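Local atomic coordinates of neural-cadherin (PDB entry 3UBF), a protein that mediates calcium-dependent, homophilic cell–cell adhesion through extracellular cadherin repeats, three of which make up this fragment. Residues A[113-119]-A[204-210]; A[209-214]-A[299-303]; A[274-278]-A[308-312]. All coordinates share one frame; numbering follows the deposited sequence.

Interaction 1: residues A[113-119]-A[204-210]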
loop_
_atom_site.group_PDB
_atom_site.type_symbol
_atom_site.label_atom_id
_atom_site.label_comp_id
_atom_site.label_asym_id
_atom_site.label_seq_id
_atom_site.Cartn_x
_atom_site.Cartn_y
_atom_site.Cartn_z
ATOM N N MET A 113 -11.172 -7.316 3.988
ATOM C CA MET A 113 -11.155 -7.036 5.408
ATOM C C MET A 113 -12.237 -7.791 6.161
ATOM O O MET A 113 -13.425 -7.659 5.863
ATOM C CB MET A 113 -11.314 -5.536 5.626
ATOM C CG MET A 113 -10.061 -4.732 5.310
ATOM S SD MET A 113 -10.410 -2.963 5.311
ATOM C CE MET A 113 -8.823 -2.369 4.729
ATOM N N GLN A 114 -11.811 -8.589 7.136
ATOM C CA GLN A 114 -12.727 -9.397 7.921
ATOM C C GLN A 114 -12.432 -9.287 9.412
ATOM O O GLN A 114 -11.285 -9.301 9.829
ATOM C CB GLN A 114 -12.704 -10.853 7.457
ATOM C CG GLN A 114 -13.369 -11.029 6.111
ATOM C CD GLN A 114 -13.477 -12.457 5.633
ATOM O OE1 GLN A 114 -13.999 -12.692 4.548
ATOM N NE2 GLN A 114 -12.984 -13.417 6.420
ATOM N N ALA A 115 -13.492 -9.144 10.193
ATOM C CA ALA A 115 -13.426 -9.103 11.631
ATOM C C ALA A 115 -14.636 -9.851 12.176
ATOM O O ALA A 115 -15.556 -10.216 11.433
ATOM C CB ALA A 115 -13.452 -7.675 12.113
ATOM N N VAL A 116 -14.622 -10.082 13.484
ATOM C CA VAL A 116 -15.809 -10.524 14.211
ATOM C C VAL A 116 -16.102 -9.517 15.310
ATOM O O VAL A 116 -15.202 -8.802 15.768
ATOM C CB VAL A 116 -15.611 -11.910 14.834
ATOM C CG1 VAL A 116 -15.623 -12.986 13.749
ATOM C CG2 VAL A 116 -14.316 -11.953 15.661
ATOM N N VAL A 117 -17.357 -9.452 15.736
ATOM C CA VAL A 117 -17.696 -8.660 16.913
ATOM C C VAL A 117 -18.345 -9.535 17.979
ATOM O O VAL A 117 -19.332 -10.226 17.719
ATOM C CB VAL A 117 -18.603 -7.457 16.568
ATOM C CG1 VAL A 117 -19.907 -7.914 15.903
ATOM C CG2 VAL A 117 -18.893 -6.643 17.817
ATOM N N GLN A 118 -17.771 -9.497 19.177
ATOM C CA GLN A 118 -18.322 -10.131 20.372
ATOM C C GLN A 118 -19.825 -9.820 20.451
ATOM O O GLN A 118 -20.238 -8.692 20.168
ATOM C CB GLN A 118 -17.602 -9.539 21.579
ATOM C CG GLN A 118 -17.156 -10.515 22.651
ATOM C CD GLN A 118 -17.078 -9.851 24.042
ATOM O OE1 GLN A 118 -16.537 -8.741 24.203
ATOM N NE2 GLN A 118 -17.627 -10.529 25.045
ATOM N N LEU A 119 -20.648 -10.804 20.813
ATOM C CA LEU A 119 -22.098 -10.595 20.787
ATOM C C LEU A 119 -22.595 -9.538 21.765
ATOM O O LEU A 119 -23.548 -8.817 21.482
ATOM C CB LEU A 119 -22.858 -11.901 21.006
ATOM C CG LEU A 119 -22.677 -12.950 19.911
ATOM C CD1 LEU A 119 -23.630 -14.112 20.118
ATOM C CD2 LEU A 119 -22.843 -12.318 18.509
ATOM N N SER A 204 -16.075 -6.455 6.552
ATOM C CA SER A 204 -17.106 -7.380 6.963
ATOM C C SER A 204 -16.870 -7.763 8.413
ATOM O O SER A 204 -15.832 -8.342 8.741
ATOM C CB SER A 204 -17.055 -8.637 6.087
ATOM O OG SER A 204 -17.584 -9.744 6.798
ATOM N N ILE A 205 -17.829 -7.426 9.274
ATOM C CA ILE A 205 -17.767 -7.764 10.694
ATOM C C ILE A 205 -18.930 -8.700 10.992
ATOM O O ILE A 205 -20.081 -8.356 10.747
ATOM C CB ILE A 205 -17.850 -6.494 11.570
ATOM C CG1 ILE A 205 -16.774 -5.485 11.152
ATOM C CG2 ILE A 205 -17.713 -6.844 13.040
ATOM C CD1 ILE A 205 -17.010 -4.082 11.647
ATOM N N VAL A 206 -18.622 -9.904 11.461
ATOM C CA VAL A 206 -19.647 -10.920 11.681
ATOM C C VAL A 206 -19.881 -11.113 13.183
ATOM O O VAL A 206 -18.929 -11.200 13.960
ATOM C CB VAL A 206 -19.290 -12.255 10.970
ATOM C CG1 VAL A 206 -20.261 -13.383 11.354
ATOM C CG2 VAL A 206 -19.305 -12.078 9.470
ATOM N N GLY A 207 -21.143 -11.153 13.601
ATOM C CA GLY A 207 -21.450 -11.383 15.006
ATOM C C GLY A 207 -20.856 -12.686 15.530
ATOM O O GLY A 207 -21.122 -13.763 14.995
ATOM N N GLY A 208 -20.030 -12.568 16.569
ATOM C CA GLY A 208 -19.590 -13.703 17.376
ATOM C C GLY A 208 -18.454 -14.506 16.787
ATOM O O GLY A 208 -17.328 -14.483 17.299
ATOM N N LYS A 209 -18.745 -15.219 15.709
ATOM C CA LYS A 209 -17.754 -16.086 15.086
ATOM C C LYS A 209 -17.980 -16.166 13.582
ATOM O O LYS A 209 -19.091 -15.923 13.098
ATOM C CB LYS A 209 -17.761 -17.487 15.726
ATOM C CG LYS A 209 -19.109 -18.209 15.617
ATOM C CD LYS A 209 -19.135 -19.497 16.428
ATOM C CE LYS A 209 -20.446 -20.238 16.212
ATOM N NZ LYS A 209 -20.395 -21.654 16.691
ATOM N N ARG A 210 -16.911 -16.491 12.856
ATOM C CA ARG A 210 -16.954 -16.689 11.407
ATOM C C ARG A 210 -15.820 -17.645 11.070
ATOM O O ARG A 210 -14.964 -17.909 11.908
ATOM C CB ARG A 210 -16.780 -15.360 10.666
ATOM C CG ARG A 210 -15.346 -14.815 10.720
ATOM C CD ARG A 210 -15.198 -13.404 10.142
ATOM N NE ARG A 210 -15.665 -13.344 8.763
ATOM C CZ ARG A 210 -16.147 -12.256 8.172
ATOM N NH1 ARG A 210 -16.553 -12.321 6.895
ATOM N NH2 ARG A 210 -16.220 -11.109 8.851
#
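Strands 113-117 and 204-207 lie side by side and parallel, their short axes 27° apart, and the pairing runs from Met113 O, which accepts Ser204 N, to Val117 O, which takes Gly208 N at 2.7 Å. Between these ends Ala115 N reaches Ser204 O, Val206 N reaches Ala115 O, and Val117 N reaches Val206 O. On the face that holds Ala115, Ile205 and Val117, Ile205 CG2 lies against Val117 CB at 3.7 Å and Ile205 CG1 meets the small Ala115 CB. Phe128 and Val127 of strand 126-133 touch Ala115 and Val117 from the facing sheet, which explains why this side is apolar. The later half of a split first strand, 113-117, pairing in parallel with the last strand, 201-207, is a hallmark of the cadherin repeat, a Greek-key beta sandwich, here the middle repeat of the fragment. Where the chain leaves strand 201-207, Gly208 has a positive phi, easy for glycine, and Leu119 CD2 rests 3.4 Å from Gly208 N. The other face is crossed by Arg210. Its chain, bent at chi3 (-57°), lays Arg210 CG on Val116 CG1 at 3.5 Å and returns the guanidinium to the strands. Arg210 NH2 donates to Ala115 O at 2.8 Å, within the guanidinium plane, as the second donor on that oxygen. NH1 and NH2 together grip Ser204 OG, which is also hydrogen-bonded to Glu176. The Gln114 amide stacks on one guanidinium face, the planes 12° apart, with Gln114 CD 3.3 Å from Arg210 NH1; Val206 CG2 lies over the opposite face. A leucine in place of Arg210 would probably cost Ala115 O its second donor and leave the Gln114 amide with no flat partner.

Interaction 2: residues A[209-214]-A[299-303]; sequences KRAPQF and FSTSV
Thr301 OG1 donates a hydrogen bond to Pro212 O at 2.6 Å, the one hydrogen bond between two segments that run in nearly the same direction, 19° apart, but otherwise meet by packing of side chains on each other and on backbone. Threonine suits the place because it works with both branches: with chi1 at -57°, OG1 points at the carbonyl while CG2, on the other branch, comes to 4.0 Å from Phe214 CD1. Toward one end, Phe299 of the third repeat lies flat against the loop entering that repeat, the Arg210–Ala211 peptide passing over its ring face and Ala211 CB 3.8 Å from Phe299 CD1. The aliphatic part of Lys209 meets that ring at its edge, CG standing 3.6 Å from Phe299 CE2, which lets the lysine bury methylenes in a largely exposed position. Toward the other end Val303 CG1 sits over the centre of the Phe214 ring, a CH-pi contact of 3.6 Å to the centroid and only 4° off the normal. Thr301 O approaches the edge of that same ring, 3.2 Å from Phe214 CE1. Further out, backbone bonds from Thr301 to Ala292 and from Val303 to Val290 fix their strand in its sheet, while Gln213 is bonded to Lys239 of the other. Phe214 also touches Ile236, Ala238 and Ala292, filling the space between the sheets as a large apolar core residue of a cadherin beta sandwich.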
loop_
_atom_site.group_PDB
_atom_site.type_symbol
_atom_site.label_atom_id
_atom_site.label_comp_id
_atom_site.label_asym_id
_atom_site.label_seq_id
_atom_site.Cartn_x
_atom_site.Cartn_y
_atom_site.Cartn_z
ATOM N N LYS A 209 -18.745 -15.219 15.709
ATOM C CA LYS A 209 -17.754 -16.086 15.086
ATOM C C LYS A 209 -17.980 -16.166 13.582
ATOM O O LYS A 209 -19.091 -15.923 13.098
ATOM C CB LYS A 209 -17.761 -17.487 15.726
ATOM C CG LYS A 209 -19.109 -18.209 15.617
ATOM C CD LYS A 209 -19.135 -19.497 16.428
ATOM C CE LYS A 209 -20.446 -20.238 16.212
ATOM N NZ LYS A 209 -20.395 -21.654 16.691
ATOM N N ARG A 210 -16.911 -16.491 12.856
ATOM C CA ARG A 210 -16.954 -16.689 11.407
ATOM C C ARG A 210 -15.820 -17.645 11.070
ATOM O O ARG A 210 -14.964 -17.909 11.908
ATOM C CB ARG A 210 -16.780 -15.360 10.666
ATOM C CG ARG A 210 -15.346 -14.815 10.720
ATOM C CD ARG A 210 -15.198 -13.404 10.142
ATOM N NE ARG A 210 -15.665 -13.344 8.763
ATOM C CZ ARG A 210 -16.147 -12.256 8.172
ATOM N NH1 ARG A 210 -16.553 -12.321 6.895
ATOM N NH2 ARG A 210 -16.220 -11.109 8.851
ATOM N N ALA A 211 -15.800 -18.139 9.836
ATOM C CA ALA A 211 -14.852 -19.165 9.432
ATOM C C ALA A 211 -13.476 -18.583 9.163
ATOM O O ALA A 211 -13.353 -17.385 8.911
ATOM C CB ALA A 211 -15.377 -19.898 8.211
ATOM N N PRO A 212 -12.433 -19.430 9.200
ATOM C CA PRO A 212 -11.073 -18.970 8.964
ATOM C C PRO A 212 -10.973 -18.323 7.603
ATOM O O PRO A 212 -11.734 -18.684 6.692
ATOM C CB PRO A 212 -10.255 -20.270 8.942
ATOM C CG PRO A 212 -11.087 -21.280 9.587
ATOM C CD PRO A 212 -12.493 -20.898 9.288
ATOM N N GLN A 213 -10.058 -17.363 7.482
ATOM C CA GLN A 213 -9.764 -16.734 6.210
ATOM C C GLN A 213 -8.302 -16.966 5.877
ATOM O O GLN A 213 -7.402 -16.728 6.700
ATOM C CB GLN A 213 -10.058 -15.241 6.257
ATOM C CG GLN A 213 -9.855 -14.515 4.937
ATOM C CD GLN A 213 -10.133 -13.032 5.059
ATOM O OE1 GLN A 213 -10.111 -12.474 6.158
ATOM N NE2 GLN A 213 -10.399 -12.383 3.940
ATOM N N PHE A 214 -8.077 -17.441 4.658
ATOM C CA PHE A 214 -6.738 -17.664 4.168
ATOM C C PHE A 214 -6.077 -16.328 3.888
ATOM O O PHE A 214 -6.756 -15.356 3.556
ATOM C CB PHE A 214 -6.771 -18.546 2.922
ATOM C CG PHE A 214 -6.969 -20.004 3.221
ATOM C CD1 PHE A 214 -8.211 -20.600 3.033
ATOM C CD2 PHE A 214 -5.913 -20.784 3.689
ATOM C CE1 PHE A 214 -8.407 -21.967 3.309
ATOM C CE2 PHE A 214 -6.097 -22.160 3.977
ATOM C CZ PHE A 214 -7.343 -22.751 3.781
ATOM N N PHE A 299 -16.225 -24.928 11.913
ATOM C CA PHE A 299 -15.751 -24.058 10.816
ATOM C C PHE A 299 -14.601 -24.570 9.971
ATOM O O PHE A 299 -13.528 -24.897 10.482
ATOM C CB PHE A 299 -15.412 -22.647 11.306
ATOM C CG PHE A 299 -16.615 -21.781 11.535
ATOM C CD1 PHE A 299 -17.660 -21.753 10.607
ATOM C CD2 PHE A 299 -16.703 -20.986 12.669
ATOM C CE1 PHE A 299 -18.780 -20.962 10.815
ATOM C CE2 PHE A 299 -17.817 -20.189 12.888
ATOM C CZ PHE A 299 -18.863 -20.178 11.959
ATOM N N SER A 300 -14.841 -24.636 8.668
ATOM C CA SER A 300 -13.768 -24.869 7.722
ATOM C C SER A 300 -13.880 -23.941 6.513
ATOM O O SER A 300 -14.973 -23.493 6.154
ATOM C CB SER A 300 -13.697 -26.339 7.303
ATOM O OG SER A 300 -14.892 -26.735 6.673
ATOM N N THR A 301 -12.726 -23.635 5.925
ATOM C CA THR A 301 -12.646 -22.849 4.711
ATOM C C THR A 301 -11.679 -23.538 3.758
ATOM O O THR A 301 -10.670 -24.099 4.194
ATOM C CB THR A 301 -12.159 -21.416 4.993
ATOM O OG1 THR A 301 -13.042 -20.800 5.941
ATOM C CG2 THR A 301 -12.117 -20.578 3.714
ATOM N N SER A 302 -11.996 -23.493 2.464
ATOM C CA SER A 302 -11.105 -24.023 1.441
ATOM C C SER A 302 -10.533 -22.961 0.506
ATOM O O SER A 302 -11.092 -21.882 0.345
ATOM C CB SER A 302 -11.808 -25.119 0.652
ATOM O OG SER A 302 -11.818 -26.307 1.420
ATOM N N VAL A 303 -9.398 -23.280 -0.094
ATOM C CA VAL A 303 -8.743 -22.398 -1.046
ATOM C C VAL A 303 -8.084 -23.247 -2.134
ATOM O O VAL A 303 -7.732 -24.395 -1.894
ATOM C CB VAL A 303 -7.709 -21.483 -0.327
ATOM C CG1 VAL A 303 -6.458 -22.265 0.100
ATOM C CG2 VAL A 303 -7.366 -20.273 -1.173
#

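Interaction 3: residues A[274-278]-A[308-312]; sequences ELDFE and RVTDV. With ZN (zinc ion), chain O; ZN (zinc ion), chain S.
Two acidic side chains that would be expected to repel each other without metal, Glu278 and Asp311, come within 3.2 Å (Glu278 OE2 to Asp311 OD1) because both oxygens bind one zinc ion. That zinc is held by Glu278 OE2 at 2.4 Å and Asp311 OD1 at 2.5 Å, with a water and Glu225 adding to the shell. Asp311 OD2 binds a second zinc at 2.0 Å, so a single carboxylate bridges both metals; a group with an oxygen for each suits that task. The two carboxylates are turned 64° against each other. Asp311 OD1 also receives Val312 N, from above the carboxylate plane, a bond likely to limit its rotation. Behind the metals, the first torsion of Phe277 (chi1 -172°) swings the ring away from the backbone N and across to Asp311: Asp311 CB lies 3.7 Å from the centroid of the Phe277 ring, 23° off the normal. Val309 O meets the edge of this ring, 3.2 Å from Phe277 CE1, and His284 stacks with it. Leu275 CD1 and Val309 CG2, 4.2 Å apart, extend the apolar side. Phe277 N is hydrogen-bonded to Glu225, which may help to orient this other zinc ligand. The Leu-Asp-Phe-Glu sequence and an aspartate just after strand 300-310 resemble the LDRE- and DxNDN-type acidic motifs that bind calcium in cadherins; here zinc is seen.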
loop_
_atom_site.group_PDB
_atom_site.type_symbol
_atom_site.label_atom_id
_atom_site.label_comp_id
_atom_site.label_asym_id
_atom_site.label_seq_id
_atom_site.Cartn_x
_atom_site.Cartn_y
_atom_site.Cartn_z
ATOM N N GLU A 274 8.747 -38.196 -6.150
ATOM C CA GLU A 274 9.632 -37.693 -7.206
ATOM C C GLU A 274 8.801 -37.283 -8.419
ATOM O O GLU A 274 7.725 -37.827 -8.652
ATOM C CB GLU A 274 10.683 -38.741 -7.605
ATOM N N LEU A 275 9.301 -36.318 -9.184
ATOM C CA LEU A 275 8.576 -35.793 -10.329
ATOM C C LEU A 275 9.276 -36.066 -11.656
ATOM O O LEU A 275 10.505 -35.961 -11.765
ATOM C CB LEU A 275 8.352 -34.291 -10.168
ATOM C CG LEU A 275 7.460 -33.808 -9.023
ATOM C CD1 LEU A 275 7.674 -32.325 -8.813
ATOM C CD2 LEU A 275 5.977 -34.127 -9.277
ATOM N N ASP A 276 8.484 -36.417 -12.663
ATOM C CA ASP A 276 8.987 -36.556 -14.025
ATOM C C ASP A 276 8.143 -35.683 -14.963
ATOM O O ASP A 276 6.920 -35.853 -15.063
ATOM C CB ASP A 276 8.975 -38.029 -14.464
ATOM C CG ASP A 276 9.964 -38.323 -15.586
ATOM O OD1 ASP A 276 10.450 -37.366 -16.240
ATOM O OD2 ASP A 276 10.265 -39.521 -15.807
ATOM N N PHE A 277 8.803 -34.732 -15.624
ATOM C CA PHE A 277 8.135 -33.813 -16.550
ATOM C C PHE A 277 7.830 -34.502 -17.869
ATOM O O PHE A 277 6.817 -34.218 -18.507
ATOM C CB PHE A 277 8.991 -32.567 -16.782
ATOM C CG PHE A 277 8.301 -31.491 -17.572
ATOM C CD1 PHE A 277 7.466 -30.576 -16.940
ATOM C CD2 PHE A 277 8.503 -31.376 -18.939
ATOM C CE1 PHE A 277 6.835 -29.568 -17.660
ATOM C CE2 PHE A 277 7.877 -30.363 -19.669
ATOM C CZ PHE A 277 7.040 -29.457 -19.023
ATOM N N GLU A 278 8.717 -35.413 -18.260
ATOM C CA GLU A 278 8.570 -36.184 -19.488
ATOM C C GLU A 278 7.672 -37.406 -19.286
ATOM O O GLU A 278 7.348 -38.104 -20.249
ATOM C CB GLU A 278 9.942 -36.603 -20.030
ATOM C CG GLU A 278 10.728 -35.482 -20.708
ATOM C CD GLU A 278 11.762 -34.808 -19.801
ATOM O OE1 GLU A 278 12.972 -34.970 -20.070
ATOM O OE2 GLU A 278 11.384 -34.116 -18.830
ATOM N N ARG A 308 2.375 -25.799 -10.597
ATOM C CA ARG A 308 2.928 -26.037 -11.914
ATOM C C ARG A 308 4.340 -26.601 -11.813
ATOM O O ARG A 308 5.146 -26.164 -10.987
ATOM C CB ARG A 308 2.931 -24.752 -12.716
ATOM C CG ARG A 308 1.543 -24.259 -13.068
ATOM C CD ARG A 308 1.540 -22.768 -13.422
ATOM N NE ARG A 308 0.312 -22.369 -14.117
ATOM C CZ ARG A 308 -0.764 -21.844 -13.531
ATOM N NH1 ARG A 308 -0.796 -21.626 -12.211
ATOM N NH2 ARG A 308 -1.814 -21.523 -14.274
ATOM N N VAL A 309 4.620 -27.584 -12.658
ATOM C CA VAL A 309 5.926 -28.197 -12.733
ATOM C C VAL A 309 6.583 -27.774 -14.037
ATOM O O VAL A 309 5.990 -27.893 -15.113
ATOM C CB VAL A 309 5.819 -29.731 -12.652
ATOM C CG1 VAL A 309 7.198 -30.396 -12.760
ATOM C CG2 VAL A 309 5.133 -30.130 -11.353
ATOM N N THR A 310 7.796 -27.242 -13.929
ATOM C CA THR A 310 8.580 -26.896 -15.107
ATOM C C THR A 310 9.624 -27.966 -15.344
ATOM O O THR A 310 10.037 -28.654 -14.414
ATOM C CB THR A 310 9.277 -25.518 -14.982
ATOM O OG1 THR A 310 10.282 -25.561 -13.960
ATOM C CG2 THR A 310 8.265 -24.434 -14.672
ATOM N N ASP A 311 10.038 -28.119 -16.593
ATOM C CA ASP A 311 11.156 -28.995 -16.885
ATOM C C ASP A 311 12.466 -28.328 -16.510
ATOM O O ASP A 311 12.581 -27.105 -16.435
ATOM C CB ASP A 311 11.197 -29.398 -18.362
ATOM C CG ASP A 311 11.886 -30.740 -18.584
ATOM O OD1 ASP A 311 12.352 -31.358 -17.603
ATOM O OD2 ASP A 311 11.956 -31.188 -19.748
ATOM N N VAL A 312 13.463 -29.161 -16.286
ATOM C CA VAL A 312 14.794 -28.680 -16.033
ATOM C C VAL A 312 15.731 -29.251 -17.083
ATOM O O VAL A 312 16.588 -28.535 -17.597
ATOM C CB VAL A 312 15.249 -29.052 -14.615
ATOM C CG1 VAL A 312 15.855 -30.474 -14.577
ATOM C CG2 VAL A 312 16.224 -27.990 -14.097
HETATM ZN ZN ZN O . 13.154 -33.714 -17.290
HETATM ZN ZN ZN S . 13.503 -32.042 -20.655
HETATM O O HOH W 1 15.448 -32.515 -19.787
HETATM O O HOH W 2 13.228 -35.771 -16.184
#

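In the fold
Interactions 1 and 2 lie at the junction of the second and third cadherin repeats of the fragment, their centres about 12 Å apart. They share Lys209 and Arg210, through which strand 201-207 passes on to strand 213-214, and Gln114 packs on Gln213. Interaction 3 lies at the other end of the third repeat, its centre about 32 Å from that of interaction 2 and about 43 Å from that of interaction 1. Strand 300-310 spans that repeat, serving both 2 and 3. Interaction 1 is complete before the chain reaches interaction 3, whereas 2 and 3 interleave. The packing at the junction of the second and third repeats is consistent with a calcium-free linker; the far end instead gathers metal ligands.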